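Local coordinates for protein MSM0273 (Mycobacterium smegmatis, PDB 5L37) that assembles into a pentamer of the RMM bacterial microcompartment shell and, like its relatives, probably closes the vertices of that shell, at residues C[5-10]-C[26-31]; C[18-23]-C[65-70]; C[22-27]-C[35-40]; C[50-55]-C[71-76]. All blocks are in the same frame, centred on the assembly; numbering follows the deposited sequence.

Contact 1: C[5-10]-C[26-31]; sequences TVTGNV and EVEVEG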
loop_
_atom_site.group_PDB
_atom_site.type_symbol
_atom_site.label_atom_id
_atom_site.label_comp_id
_atom_site.label_asym_id
_atom_site.label_seq_id
_atom_site.Cartn_x
_atom_site.Cartn_y
_atom_site.Cartn_z
ATOM N N THR C 5 -4.608 9.866 -17.053
ATOM C CA THR C 5 -4.267 10.465 -18.332
ATOM C C THR C 5 -2.808 10.845 -18.286
ATOM O O THR C 5 -2.376 11.489 -17.323
ATOM C CB THR C 5 -5.139 11.719 -18.626
ATOM O OG1 THR C 5 -6.520 11.323 -18.606
ATOM C CG2 THR C 5 -4.800 12.317 -19.985
ATOM N N VAL C 6 -2.060 10.457 -19.320
ATOM C CA VAL C 6 -0.655 10.867 -19.448
ATOM C C VAL C 6 -0.557 12.366 -19.746
ATOM O O VAL C 6 -1.201 12.885 -20.674
ATOM C CB VAL C 6 0.068 10.110 -20.557
ATOM C CG1 VAL C 6 1.546 10.547 -20.615
ATOM C CG2 VAL C 6 -0.022 8.563 -20.331
ATOM N N THR C 7 0.231 13.077 -18.945
ATOM C CA THR C 7 0.310 14.528 -19.122
ATOM C C THR C 7 1.693 14.958 -19.569
ATOM O O THR C 7 1.875 16.063 -20.117
ATOM C CB THR C 7 -0.050 15.268 -17.830
ATOM O OG1 THR C 7 0.763 14.769 -16.761
ATOM C CG2 THR C 7 -1.523 15.029 -17.454
ATOM N N GLY C 8 2.683 14.099 -19.397
ATOM C CA GLY C 8 4.022 14.478 -19.835
ATOM C C GLY C 8 5.097 13.460 -19.535
ATOM O O GLY C 8 4.832 12.410 -18.965
ATOM N N ASN C 9 6.337 13.806 -19.850
ATOM C CA ASN C 9 7.432 12.879 -19.628
ATOM C C ASN C 9 8.265 13.475 -18.513
ATOM O O ASN C 9 8.276 14.696 -18.298
ATOM C CB ASN C 9 8.266 12.674 -20.903
ATOM C CG ASN C 9 8.751 11.223 -21.072
ATOM O OD1 ASN C 9 9.390 10.634 -20.189
ATOM N ND2 ASN C 9 8.409 10.632 -22.216
ATOM N N VAL C 10 8.919 12.623 -17.757
ATOM C CA VAL C 10 9.729 13.078 -16.672
ATOM C C VAL C 10 11.125 12.776 -17.093
ATOM O O VAL C 10 11.459 11.619 -17.318
ATOM C CB VAL C 10 9.384 12.338 -15.379
ATOM C CG1 VAL C 10 10.359 12.695 -14.286
ATOM C CG2 VAL C 10 7.984 12.665 -15.021
ATOM N N GLU C 26 4.512 11.392 -16.306
ATOM C CA GLU C 26 3.603 12.038 -15.375
ATOM C C GLU C 26 2.167 11.720 -15.832
ATOM O O GLU C 26 1.880 11.772 -17.024
ATOM C CB GLU C 26 3.828 13.546 -15.325
ATOM C CG GLU C 26 2.955 14.205 -14.253
ATOM C CD GLU C 26 3.136 15.695 -14.178
ATOM O OE1 GLU C 26 2.624 16.400 -15.078
ATOM O OE2 GLU C 26 3.794 16.155 -13.219
ATOM N N VAL C 27 1.305 11.352 -14.886
ATOM C CA VAL C 27 -0.092 11.032 -15.189
ATOM C C VAL C 27 -0.971 11.776 -14.195
ATOM O O VAL C 27 -0.524 12.122 -13.105
ATOM C CB VAL C 27 -0.390 9.514 -15.118
ATOM C CG1 VAL C 27 0.545 8.746 -16.078
ATOM C CG2 VAL C 27 -0.300 8.964 -13.641
ATOM N N GLU C 28 -2.213 12.004 -14.581
ATOM C CA GLU C 28 -3.194 12.627 -13.723
ATOM C C GLU C 28 -4.345 11.647 -13.551
ATOM O O GLU C 28 -4.920 11.160 -14.538
ATOM C CB GLU C 28 -3.676 13.933 -14.333
ATOM C CG GLU C 28 -4.765 14.584 -13.553
ATOM C CD GLU C 28 -5.067 15.976 -14.041
ATOM O OE1 GLU C 28 -4.441 16.447 -15.021
ATOM O OE2 GLU C 28 -5.969 16.590 -13.449
ATOM N N VAL C 29 -4.657 11.335 -12.309
ATOM C CA VAL C 29 -5.679 10.343 -12.022
ATOM C C VAL C 29 -7.051 10.922 -12.327
ATOM O O VAL C 29 -7.362 12.052 -11.944
ATOM C CB VAL C 29 -5.598 9.866 -10.541
ATOM C CG1 VAL C 29 -6.686 8.843 -10.255
ATOM C CG2 VAL C 29 -4.258 9.243 -10.270
ATOM N N GLU C 30 -7.873 10.143 -13.032
ATOM C CA GLU C 30 -9.182 10.602 -13.478
ATOM C C GLU C 30 -10.041 10.858 -12.235
ATOM O O GLU C 30 -9.999 10.097 -11.276
ATOM C CB GLU C 30 -9.857 9.515 -14.338
ATOM C CG GLU C 30 -9.256 9.184 -15.704
ATOM C CD GLU C 30 -9.308 10.273 -16.742
ATOM O OE1 GLU C 30 -9.822 11.383 -16.463
ATOM O OE2 GLU C 30 -8.831 9.988 -17.862
ATOM N N GLY C 31 -10.786 11.946 -12.220
ATOM C CA GLY C 31 -11.657 12.209 -11.090
ATOM C C GLY C 31 -11.038 12.874 -9.882
ATOM O O GLY C 31 -11.631 13.780 -9.330
#
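Thr-7 and Glu-26 lie obliquely across each other, the hydroxyl of one against the carboxylate of the other. Thr-7 OG1 donates to Glu-26 OE1 at 3.0 Å, taking the lone pair that faces away from OE2. The threonine hydroxyl sits between its own backbone N and carbonyl carbon (chi1 53°), which leans OG1 over the extended glutamate chain and leaves CG2 to meet Glu-28. There the methyl approaches Glu-28 CB at 3.9 Å, the two side chains at about a right angle. The backbone here forms a classic beta bulge, Thr-7 and Gly-8 together facing Glu-26. Glu-26 O accepts Thr-7 N at 2.8 Å and, more weakly, Gly-8 N at 3.4 Å, while Glu-26 N returns a bond to Gly-8 O at 2.9 Å. Further along, Thr-5 and Glu-28 exchange two 2.8 Å backbone bonds, Thr-5 N to Glu-28 O and Glu-28 N to Thr-5 O. On the opposite face, Val-6 CG2 rests loosely on Val-27 CG1. Both glutamates have Arg-35 of strand 35-40 as salt-bridge partner, and Thr-5 OG1 bonds His-49. Val-6 and Val-27 turn inward toward Val-50 and Ile-52 of strand 49-54.

Contact 2: C[18-23]-C[65-70]; sequences GIPAGA and TPPPID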
loop_
_atom_site.group_PDB
_atom_site.type_symbol
_atom_site.label_atom_id
_atom_site.label_comp_id
_atom_site.label_asym_id
_atom_site.label_seq_id
_atom_site.Cartn_x
_atom_site.Cartn_y
_atom_site.Cartn_z
ATOM N N GLY C 18 19.386 -0.322 -11.852
ATOM C CA GLY C 18 18.345 -1.351 -11.764
ATOM C C GLY C 18 16.995 -0.950 -12.325
ATOM O O GLY C 18 16.028 -1.685 -12.195
ATOM N N ILE C 19 16.911 0.239 -12.909
ATOM C CA ILE C 19 15.679 0.667 -13.595
ATOM C C ILE C 19 15.697 0.138 -15.025
ATOM O O ILE C 19 16.650 0.350 -15.751
ATOM C CB ILE C 19 15.516 2.194 -13.510
ATOM C CG1 ILE C 19 15.287 2.527 -12.020
ATOM C CG2 ILE C 19 14.344 2.705 -14.411
ATOM C CD1 ILE C 19 15.426 3.933 -11.719
ATOM N N PRO C 20 14.636 -0.569 -15.404
ATOM C CA PRO C 20 14.569 -1.213 -16.715
ATOM C C PRO C 20 14.398 -0.207 -17.830
ATOM O O PRO C 20 14.145 0.971 -17.553
ATOM C CB PRO C 20 13.307 -2.104 -16.602
ATOM C CG PRO C 20 12.546 -1.619 -15.476
ATOM C CD PRO C 20 13.389 -0.705 -14.632
ATOM N N ALA C 21 14.492 -0.685 -19.073
ATOM C CA ALA C 21 14.118 0.088 -20.255
ATOM C C ALA C 21 12.667 0.520 -20.100
ATOM O O ALA C 21 11.851 -0.218 -19.586
ATOM C CB ALA C 21 14.263 -0.756 -21.532
ATOM N N GLY C 22 12.354 1.742 -20.535
ATOM C CA GLY C 22 11.005 2.260 -20.391
ATOM C C GLY C 22 11.070 3.726 -20.019
ATOM O O GLY C 22 12.184 4.289 -19.936
ATOM N N ALA C 23 9.914 4.325 -19.770
ATOM C CA ALA C 23 9.835 5.756 -19.537
ATOM C C ALA C 23 9.148 6.074 -18.218
ATOM O O ALA C 23 8.303 5.333 -17.739
ATOM C CB ALA C 23 9.096 6.417 -20.674
ATOM N N THR C 65 16.128 -8.721 -11.544
ATOM C CA THR C 65 16.194 -8.126 -10.218
ATOM C C THR C 65 15.005 -7.187 -10.082
ATOM O O THR C 65 14.730 -6.440 -11.023
ATOM C CB THR C 65 17.493 -7.356 -10.026
ATOM O OG1 THR C 65 18.603 -8.197 -10.376
ATOM C CG2 THR C 65 17.635 -6.873 -8.608
ATOM N N PRO C 66 14.287 -7.250 -8.941
ATOM C CA PRO C 66 13.068 -6.431 -8.830
ATOM C C PRO C 66 13.375 -4.934 -8.911
ATOM O O PRO C 66 14.072 -4.373 -8.028
ATOM C CB PRO C 66 12.515 -6.797 -7.442
ATOM C CG PRO C 66 13.721 -7.351 -6.665
ATOM C CD PRO C 66 14.537 -8.054 -7.724
ATOM N N PRO C 67 12.812 -4.254 -9.931
ATOM C CA PRO C 67 13.156 -2.824 -9.987
ATOM C C PRO C 67 12.410 -1.987 -8.965
ATOM O O PRO C 67 11.302 -2.350 -8.527
ATOM C CB PRO C 67 12.742 -2.400 -11.377
ATOM C CG PRO C 67 11.617 -3.352 -11.762
ATOM C CD PRO C 67 11.989 -4.672 -11.076
ATOM N N PRO C 68 12.976 -0.831 -8.633
ATOM C CA PRO C 68 12.390 0.030 -7.607
ATOM C C PRO C 68 11.274 0.913 -8.187
ATOM O O PRO C 68 11.365 2.152 -8.220
ATOM C CB PRO C 68 13.592 0.850 -7.131
ATOM C CG PRO C 68 14.403 1.038 -8.411
ATOM C CD PRO C 68 14.230 -0.270 -9.207
ATOM N N ILE C 69 10.208 0.237 -8.637
ATOM C CA ILE C 69 9.101 0.860 -9.359
ATOM C C ILE C 69 7.814 0.504 -8.633
ATOM O O ILE C 69 7.551 -0.706 -8.411
ATOM C CB ILE C 69 9.066 0.309 -10.821
ATOM C CG1 ILE C 69 10.339 0.739 -11.553
ATOM C CG2 ILE C 69 7.799 0.739 -11.559
ATOM C CD1 ILE C 69 10.441 2.223 -11.695
ATOM N N ASP C 70 7.006 1.517 -8.285
ATOM C CA ASP C 70 5.757 1.282 -7.528
ATOM C C ASP C 70 4.489 1.749 -8.310
ATOM O O ASP C 70 3.407 1.879 -7.732
ATOM C CB ASP C 70 5.850 1.997 -6.155
ATOM C CG ASP C 70 5.887 3.543 -6.278
ATOM O OD1 ASP C 70 5.755 4.028 -7.409
ATOM O OD2 ASP C 70 5.995 4.239 -5.240
HETATM O O HOH W 1 16.518 -4.322 -11.192
#
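Pro-20 lays the CD corner of its ring against CB of Pro-67, 3.7 Å away, and the two side chains cross at about a right angle. The same Pro-67 CB is also approached by the carbonyl of Gly-18, whose O lies 3.5 Å from it. Both partners come to this carbon from the side of the 18-23 loop. Between them in sequence, Ile-19 crosses Pro-68 at about a right angle and touches it through CG1, 4.0 Å from Pro-68 CG. That branch points opposite the carbonyl carbon of Ile-19 (chi1 -66°), which leaves CG2 to pack on Phe-39.

No direct hydrogen bond joins the two loops. A water does so instead, donating to Gly-18 O at 2.9 Å and to Thr-65 O at 2.8 Å, so the Gly-18 carbonyl faces a methylene and a water together. Within 65-70, Pro-68 is the centre of an inverse gamma turn, with a weak bond of 2.8 Å from Ile-69 N to Pro-67 O. The turn bends the proline-rich segment toward strand 71-76, and Ser-59 OG also bonds Pro-67 O.

Phe-62 touches both Pro-20 and Pro-67, while Trp-61 of the second subunit packs on Pro-68. Apolar, water-bridged contact between two irregular segments is what joins these loops, at one end of the small OB-type barrel of the EutN/CcmL family, beside the interface with a neighbouring subunit of the pentamer.

Contact 3: C[22-27]-C[35-40]; sequences GAFLEV and RMIAFD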
loop_
_atom_site.group_PDB
_atom_site.type_symbol
_atom_site.label_atom_id
_atom_site.label_comp_id
_atom_site.label_asym_id
_atom_site.label_seq_id
_atom_site.Cartn_x
_atom_site.Cartn_y
_atom_site.Cartn_z
ATOM N N GLY C 22 12.354 1.742 -20.535
ATOM C CA GLY C 22 11.005 2.260 -20.391
ATOM C C GLY C 22 11.070 3.726 -20.019
ATOM O O GLY C 22 12.184 4.289 -19.936
ATOM N N ALA C 23 9.914 4.325 -19.770
ATOM C CA ALA C 23 9.835 5.756 -19.537
ATOM C C ALA C 23 9.148 6.074 -18.218
ATOM O O ALA C 23 8.303 5.333 -17.739
ATOM C CB ALA C 23 9.096 6.417 -20.674
ATOM N N PHE C 24 9.529 7.208 -17.633
ATOM C CA PHE C 24 8.806 7.760 -16.480
ATOM C C PHE C 24 7.780 8.772 -17.015
ATOM O O PHE C 24 8.161 9.788 -17.572
ATOM C CB PHE C 24 9.745 8.481 -15.505
ATOM C CG PHE C 24 10.730 7.588 -14.813
ATOM C CD1 PHE C 24 10.297 6.585 -13.953
ATOM C CD2 PHE C 24 12.081 7.826 -14.932
ATOM C CE1 PHE C 24 11.232 5.764 -13.265
ATOM C CE2 PHE C 24 13.010 7.019 -14.245
ATOM C CZ PHE C 24 12.582 5.997 -13.437
ATOM N N LEU C 25 6.496 8.528 -16.807
ATOM C CA LEU C 25 5.492 9.457 -17.329
ATOM C C LEU C 25 4.738 10.096 -16.188
ATOM O O LEU C 25 4.361 9.425 -15.205
ATOM C CB LEU C 25 4.498 8.722 -18.264
ATOM C CG LEU C 25 5.125 8.023 -19.513
ATOM C CD1 LEU C 25 3.999 7.392 -20.370
ATOM C CD2 LEU C 25 5.978 8.971 -20.346
ATOM N N GLU C 26 4.512 11.392 -16.306
ATOM C CA GLU C 26 3.603 12.038 -15.375
ATOM C C GLU C 26 2.167 11.720 -15.832
ATOM O O GLU C 26 1.880 11.772 -17.024
ATOM C CB GLU C 26 3.828 13.546 -15.325
ATOM C CG GLU C 26 2.955 14.205 -14.253
ATOM C CD GLU C 26 3.136 15.695 -14.178
ATOM O OE1 GLU C 26 2.624 16.400 -15.078
ATOM O OE2 GLU C 26 3.794 16.155 -13.219
ATOM N N VAL C 27 1.305 11.352 -14.886
ATOM C CA VAL C 27 -0.092 11.032 -15.189
ATOM C C VAL C 27 -0.971 11.776 -14.195
ATOM O O VAL C 27 -0.524 12.122 -13.105
ATOM C CB VAL C 27 -0.390 9.514 -15.118
ATOM C CG1 VAL C 27 0.545 8.746 -16.078
ATOM C CG2 VAL C 27 -0.300 8.964 -13.641
ATOM N N ARG C 35 -1.757 13.824 -9.137
ATOM C CA ARG C 35 -0.710 13.449 -10.060
ATOM C C ARG C 35 0.267 12.466 -9.441
ATOM O O ARG C 35 0.481 12.444 -8.222
ATOM C CB ARG C 35 0.024 14.687 -10.562
ATOM C CG ARG C 35 -0.904 15.513 -11.452
ATOM C CD ARG C 35 -0.234 16.617 -12.226
ATOM N NE ARG C 35 -1.230 17.184 -13.138
ATOM C CZ ARG C 35 -0.946 17.792 -14.286
ATOM N NH1 ARG C 35 0.311 17.868 -14.703
ATOM N NH2 ARG C 35 -1.923 18.272 -15.047
ATOM N N MET C 36 0.832 11.632 -10.302
ATOM C CA MET C 36 1.925 10.747 -9.903
ATOM C C MET C 36 2.775 10.426 -11.118
ATOM O O MET C 36 2.463 10.825 -12.252
ATOM C CB MET C 36 1.412 9.437 -9.262
ATOM C CG MET C 36 0.922 8.437 -10.271
ATOM S SD MET C 36 0.241 6.897 -9.530
ATOM C CE MET C 36 -1.256 7.557 -8.877
ATOM N N ILE C 37 3.896 9.759 -10.875
ATOM C CA ILE C 37 4.777 9.300 -11.934
ATOM C C ILE C 37 4.650 7.797 -12.050
ATOM O O ILE C 37 4.842 7.054 -11.062
ATOM C CB ILE C 37 6.289 9.706 -11.677
ATOM C CG1 ILE C 37 6.422 11.229 -11.410
ATOM C CG2 ILE C 37 7.192 9.191 -12.838
ATOM C CD1 ILE C 37 5.768 12.120 -12.420
ATOM N N ALA C 38 4.331 7.348 -13.267
ATOM C CA ALA C 38 4.184 5.930 -13.524
ATOM C C ALA C 38 5.188 5.473 -14.537
ATOM O O ALA C 38 5.524 6.228 -15.467
ATOM C CB ALA C 38 2.743 5.602 -14.031
ATOM N N PHE C 39 5.658 4.240 -14.392
ATOM C CA PHE C 39 6.581 3.660 -15.362
ATOM C C PHE C 39 5.815 3.132 -16.559
ATOM O O PHE C 39 4.724 2.608 -16.405
ATOM C CB PHE C 39 7.404 2.524 -14.720
ATOM C CG PHE C 39 8.653 2.219 -15.456
ATOM C CD1 PHE C 39 9.714 3.095 -15.369
ATOM C CD2 PHE C 39 8.787 1.061 -16.241
ATOM C CE1 PHE C 39 10.906 2.856 -16.049
ATOM C CE2 PHE C 39 9.976 0.797 -16.940
ATOM C CZ PHE C 39 11.038 1.706 -16.842
ATOM N N ASP C 40 6.385 3.284 -17.739
ATOM C CA ASP C 40 5.707 2.854 -18.966
ATOM C C ASP C 40 6.625 2.058 -19.854
ATOM O O ASP C 40 7.746 2.499 -20.156
ATOM C CB ASP C 40 5.219 4.068 -19.729
ATOM C CG ASP C 40 4.432 3.686 -20.973
ATOM O OD1 ASP C 40 3.386 3.048 -20.846
ATOM O OD2 ASP C 40 4.803 4.166 -22.034
#
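Glu-26 OE1 has two partners, from the strands on either side: Arg-35 NH1 reaches it at 2.8 Å within a salt bridge, and the hydroxyl of Thr-7 donates to it as well. The NH1 bond is bent and weak as a hydrogen bond, its N-H...O angle 120°. OE1 lies at the edge of the guanidinium, near its plane, yet the carboxylate is turned 76° from that plane, so the two groups do not pair side by side. The arginine chain runs extended to NE, and NH2 goes to Glu-28.

At the other end of the hairpin, Phe-39 directs its edge at the face of Phe-24 in an offset edge-to-face pair, centroids 5.6 Å apart and planes at 74°. The nearest ring atoms are Phe-24 CE1 and Phe-39 CD1, at 3.7 Å. Phe-24 CB meanwhile touches Ile-37 CG2 at 3.8 Å, and Ile-37 CD1 lies against Glu-26 CB at the same separation.

On the face opposite the phenylalanines, Leu-25 CD1 sits 3.6 Å from Asp-40 CB, and Val-27 CG2 meets Met-36 CG at 3.6 Å. Asp-40 OD1 bonds Ser-44 OG. Paired backbone bonds tie Ala-23 to Asp-40, Leu-25 to Ala-38 and Val-27 to Met-36, an unbroken antiparallel hairpin.

Polar grip at the Arg-35 end thus gives way to aromatic packing at the Phe-39 end. With two glutamates around it, the Arg-35 charge is probably well balanced; a long, weak ion pair also runs from Glu-26 OE2 to Arg-3 of the second subunit.

Contact 4: C[50-55]-C[71-76]; sequences VLIAQG and ALIIGS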
loop_
_atom_site.group_PDB
_atom_site.type_symbol
_atom_site.label_atom_id
_atom_site.label_comp_id
_atom_site.label_asym_id
_atom_site.label_seq_id
_atom_site.Cartn_x
_atom_site.Cartn_y
_atom_site.Cartn_z
ATOM N N VAL C 50 -4.949 5.780 -19.697
ATOM C CA VAL C 50 -4.260 4.531 -19.382
ATOM C C VAL C 50 -4.753 3.960 -18.055
ATOM O O VAL C 50 -5.392 4.650 -17.268
ATOM C CB VAL C 50 -2.732 4.719 -19.297
ATOM C CG1 VAL C 50 -2.162 5.148 -20.669
ATOM C CG2 VAL C 50 -2.387 5.772 -18.273
ATOM N N LEU C 51 -4.422 2.696 -17.836
ATOM C CA LEU C 51 -4.748 1.949 -16.631
ATOM C C LEU C 51 -3.442 1.698 -15.873
ATOM O O LEU C 51 -2.483 1.229 -16.476
ATOM C CB LEU C 51 -5.395 0.624 -17.035
ATOM C CG LEU C 51 -5.997 -0.241 -15.951
ATOM C CD1 LEU C 51 -7.130 0.608 -15.252
ATOM C CD2 LEU C 51 -6.506 -1.525 -16.610
ATOM N N ILE C 52 -3.398 2.035 -14.588
ATOM C CA ILE C 52 -2.184 1.932 -13.776
ATOM C C ILE C 52 -2.361 0.956 -12.641
ATOM O O ILE C 52 -3.412 0.984 -11.960
ATOM C CB ILE C 52 -1.808 3.301 -13.195
ATOM C CG1 ILE C 52 -1.392 4.157 -14.416
ATOM C CG2 ILE C 52 -0.660 3.171 -12.184
ATOM C CD1 ILE C 52 -1.224 5.557 -14.067
ATOM N N ALA C 53 -1.344 0.131 -12.409
ATOM C CA ALA C 53 -1.281 -0.686 -11.169
ATOM C C ALA C 53 -0.191 -0.152 -10.262
ATOM O O ALA C 53 0.834 0.350 -10.747
ATOM C CB ALA C 53 -1.008 -2.146 -11.497
ATOM N N GLN C 54 -0.425 -0.227 -8.945
ATOM C CA GLN C 54 0.507 0.379 -7.972
ATOM C C GLN C 54 1.036 -0.625 -6.973
ATOM O O GLN C 54 0.425 -1.686 -6.725
ATOM C CB GLN C 54 -0.206 1.487 -7.210
ATOM C CG GLN C 54 -0.643 2.646 -8.108
ATOM C CD GLN C 54 -1.386 3.679 -7.305
ATOM O OE1 GLN C 54 -2.600 3.608 -7.147
ATOM N NE2 GLN C 54 -0.640 4.608 -6.719
ATOM N N GLY C 55 2.154 -0.270 -6.356
ATOM C CA GLY C 55 2.718 -1.117 -5.303
ATOM C C GLY C 55 3.679 -2.137 -5.857
ATOM O O GLY C 55 4.227 -2.003 -6.982
ATOM N N ALA C 71 4.623 1.988 -9.618
ATOM C CA ALA C 71 3.462 2.348 -10.458
ATOM C C ALA C 71 3.786 2.017 -11.896
ATOM O O ALA C 71 4.875 2.366 -12.363
ATOM C CB ALA C 71 3.143 3.850 -10.315
ATOM N N LEU C 72 2.896 1.285 -12.552
ATOM C CA LEU C 72 3.145 0.754 -13.903
ATOM C C LEU C 72 1.893 0.919 -14.715
ATOM O O LEU C 72 0.819 0.532 -14.290
ATOM C CB LEU C 72 3.530 -0.737 -13.847
ATOM C CG LEU C 72 3.759 -1.446 -15.186
ATOM C CD1 LEU C 72 5.004 -0.860 -15.935
ATOM C CD2 LEU C 72 3.960 -2.924 -14.887
ATOM N N ILE C 73 2.048 1.477 -15.916
ATOM C CA ILE C 73 0.936 1.484 -16.862
ATOM C C ILE C 73 0.748 0.096 -17.450
ATOM O O ILE C 73 1.684 -0.484 -18.018
ATOM C CB ILE C 73 1.207 2.545 -17.946
ATOM C CG1 ILE C 73 0.972 3.942 -17.343
ATOM C CG2 ILE C 73 0.305 2.284 -19.188
ATOM C CD1 ILE C 73 1.641 5.116 -18.208
ATOM N N ILE C 74 -0.448 -0.473 -17.291
ATOM C CA ILE C 74 -0.633 -1.845 -17.759
ATOM C C ILE C 74 -1.446 -1.913 -19.048
ATOM O O ILE C 74 -1.582 -2.995 -19.612
ATOM C CB ILE C 74 -1.267 -2.794 -16.655
ATOM C CG1 ILE C 74 -2.651 -2.341 -16.289
ATOM C CG2 ILE C 74 -0.372 -2.853 -15.414
ATOM C CD1 ILE C 74 -3.357 -3.378 -15.363
ATOM N N GLY C 75 -2.008 -0.790 -19.507
ATOM C CA GLY C 75 -2.729 -0.829 -20.789
ATOM C C GLY C 75 -3.387 0.512 -21.080
ATOM O O GLY C 75 -3.424 1.405 -20.210
ATOM N N SER C 76 -3.878 0.678 -22.299
ATOM C CA SER C 76 -4.660 1.881 -22.599
ATOM C C SER C 76 -6.125 1.539 -22.524
ATOM O O SER C 76 -6.502 0.364 -22.596
ATOM C CB SER C 76 -4.287 2.513 -23.952
ATOM O OG SER C 76 -4.571 1.621 -24.971
#
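The antiparallel pairing of strands 49-54 and 71-76 forms one wall of the OB-type barrel, and the interior side is lined by Val-50, Ile-52, Ala-71 and Ile-73. Ile-73 lies obliquely across two neighbours: its CG1 meets Ile-52 CG1 at 3.8 Å and Val-50 CG2 at 3.9 Å, while its CG2 reaches Val-50 CB, also at 3.9 Å. The two isoleucines thus touch through their longer branches, while CG2 of Ile-52 lies over the Leu-72 backbone and only loosely near Ala-71 CB.

Beyond this face, Leu-51 and Ile-74 meet CD2 to CD1 at 3.9 Å. Ile-74 places CG1 between its backbone N and carbonyl carbon (chi1 64°), which brings that branch over Leu-51 and leaves CG2 on Ala-53 CB at 4.0 Å. Leu-51 O takes Ile-74 N at 2.8 Å, and Leu-51 N gives to Gly-75 O at 2.9 Å. Ile-52 pairs with Ile-73 but Val-50 with Ser-76, so the register slips by one residue between them. Ala-53 and Leu-72 exchange a regular pair of bonds.

Strand 2-9 follows on the far side of strand 49-54, where the backbones of Val-50 and Ile-52 bond those of Ala-4 and Leu-2. Strand 35-40 flanks strand 71-76, and the backbones of Ile-74 and Ser-76 bond a third subunit.

In the fold
Contacts 1, 3 and 4 are strand pairings of one barrel, whereas contact 2 joins two loops at its end, about 19 Å centre to centre from contact 1. Contacts 1 and 3 share strand 23-29 and the charged cluster around Arg-35, partly exposed; contact 4 is the most buried and is held together across the strands by apolar side chains and backbone bonds. Contact 4 meets contact 1 through Val-27 and Ile-52, and contact 3 through probable backbone bonds from Phe-39 to Ala-71 and Ile-73, which close the barrel. Phe-39 also packs against Ile-19 and Pro-20 of contact 2. Contacts 1, 2 and 3 reach the second subunit, contact 4 the third.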